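Local coordinates for protein Lys-gingipain W83 (Porphyromonas gingivalis, PDB 3M1H) that cleaves peptide bonds after lysine as a secreted cysteine protease, possibly a virulence factor, here represented by its K3 cleaved adhesin domain, at residues 54-57 with 58-61. Residues are numbered along the deposited sequence; the frame is centred on the assembly and turned at random.
Unlike the reference sequence in segment 54-57: Y55 (reference His).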
loop_
_atom_site.group_PDB
_atom_site.type_symbol
_atom_site.label_atom_id
_atom_site.label_comp_id
_atom_site.label_asym_id
_atom_site.label_seq_id
_atom_site.Cartn_x
_atom_site.Cartn_y
_atom_site.Cartn_z
ATOM N N SER A 54 -5.998 -7.923 4.754
ATOM C CA SER A 54 -6.700 -8.064 6.050
ATOM C C SER A 54 -7.502 -9.365 6.080
ATOM O O SER A 54 -8.046 -9.708 7.149
ATOM C CB SER A 54 -7.593 -6.870 6.322
ATOM O OG SER A 54 -8.713 -6.824 5.480
ATOM N N TYR A 55 -7.566 -10.098 4.974
ATOM C CA TYR A 55 -8.253 -11.395 4.861
ATOM C C TYR A 55 -7.705 -12.132 3.676
ATOM O O TYR A 55 -7.615 -11.541 2.603
ATOM C CB TYR A 55 -9.771 -11.203 4.700
ATOM C CG TYR A 55 -10.596 -12.472 4.710
ATOM C CD1 TYR A 55 -11.244 -12.871 5.880
ATOM C CD2 TYR A 55 -10.733 -13.263 3.569
ATOM C CE1 TYR A 55 -12.012 -14.026 5.905
ATOM C CE2 TYR A 55 -11.510 -14.439 3.576
ATOM C CZ TYR A 55 -12.135 -14.813 4.773
ATOM O OH TYR A 55 -12.908 -15.970 4.777
ATOM N N ILE A 56 -7.347 -13.411 3.854
ATOM C CA ILE A 56 -6.790 -14.230 2.794
ATOM C C ILE A 56 -7.708 -15.419 2.544
ATOM O O ILE A 56 -8.038 -16.148 3.500
ATOM C CB ILE A 56 -5.356 -14.742 3.147
ATOM C CG1 ILE A 56 -4.438 -13.554 3.381
ATOM C CG2 ILE A 56 -4.800 -15.583 2.039
ATOM C CD1 ILE A 56 -3.021 -13.871 3.830
ATOM N N ASN A 57 -8.142 -15.597 1.307
ATOM C CA ASN A 57 -9.003 -16.744 0.964
ATOM C C ASN A 57 -8.307 -18.055 1.339
ATOM O O ASN A 57 -7.098 -18.180 1.215
ATOM C CB ASN A 57 -9.411 -16.740 -0.507
ATOM C CG ASN A 57 -10.519 -15.724 -0.814
ATOM O OD1 ASN A 57 -11.247 -15.273 0.064
ATOM N ND2 ASN A 57 -10.628 -15.377 -2.081
ATOM N N PHE A 58 -9.114 -19.000 1.829
ATOM C CA PHE A 58 -8.676 -20.331 2.297
ATOM C C PHE A 58 -7.845 -20.265 3.583
ATOM O O PHE A 58 -7.277 -21.289 3.978
ATOM C CB PHE A 58 -7.918 -21.118 1.217
ATOM C CG PHE A 58 -8.766 -21.501 0.005
ATOM C CD1 PHE A 58 -9.429 -22.732 -0.056
ATOM C CD2 PHE A 58 -8.854 -20.657 -1.087
ATOM C CE1 PHE A 58 -10.179 -23.086 -1.176
ATOM C CE2 PHE A 58 -9.599 -21.002 -2.228
ATOM C CZ PHE A 58 -10.260 -22.215 -2.278
ATOM N N GLU A 59 -7.767 -19.095 4.226
ATOM C CA GLU A 59 -7.041 -18.920 5.491
ATOM C C GLU A 59 -7.871 -18.215 6.532
ATOM O O GLU A 59 -8.095 -18.768 7.611
ATOM C CB GLU A 59 -5.710 -18.195 5.287
ATOM C CG GLU A 59 -4.805 -18.946 4.332
ATOM C CD GLU A 59 -3.419 -18.336 4.187
ATOM O OE1 GLU A 59 -2.991 -17.639 5.143
ATOM O OE2 GLU A 59 -2.773 -18.565 3.120
ATOM N N GLY A 60 -8.328 -17.001 6.222
ATOM C CA GLY A 60 -9.190 -16.249 7.105
ATOM C C GLY A 60 -8.645 -14.871 7.378
ATOM O O GLY A 60 -7.723 -14.438 6.680
ATOM N N PRO A 61 -9.200 -14.182 8.379
ATOM C CA PRO A 61 -8.843 -12.834 8.758
ATOM C C PRO A 61 -7.371 -12.769 9.188
ATOM O O PRO A 61 -6.840 -13.725 9.758
ATOM C CB PRO A 61 -9.806 -12.497 9.902
ATOM C CG PRO A 61 -10.862 -13.521 9.834
ATOM C CD PRO A 61 -10.267 -14.722 9.251
HETATM O O HOH W 1 -4.546 -19.177 1.079
#
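I56 and G60 face each other as a hydrogen-bonded antiparallel pair at the end of a short hairpin. I56 N donates almost straight to G60 O (3.0 Å, 174° at the hydrogen). In return, the carbonyl oxygen of I56 accepts two backbone donors: G60 N lies in the carbonyl plane at 2.9 Å, whereas E59 N, also about 3.0 Å from I56 O, sits above the plane and makes a more bent bond (143°).

Aromatic packing covers the Y55–P61 face of the hairpin. The Y55 side chain leans over the neighbouring strand because chi1 (-174°) places CG opposite the backbone N, beside the carbonyl carbon, and G60 CA makes a CH-pi contact 4.1 Å from the ring centroid, displaced toward the rim. Next to it, the proline ring of P61 packs through CD against CE1 of Y55 at 3.8 Å. The Y55 ring is fixed at its far end by a hydrogen bond from OH to the backbone oxygen of A131, and R133 adds a cation-pi contact.

On the I56 face, the side chains of I56 and E59 run side by side in the same direction, CG2 of I56 lying 3.8 Å from the carboxylate carbon CD of E59. One water spans the turn by donating to both N57 O (2.7 Å) and E59 OE2 (2.8 Å), tying this acidic end back to the backbone. I56 also touches N28, a ligand of the nearby calcium ion, while N57 uses OD1 to accept from the backbone N of R133.

Two consecutive residues, E59 and G60, thus oppose the single residue I56: a classic beta bulge beside the type II turn at N57-F58 that closes the 55–61 hairpin of this jelly-roll adhesin domain.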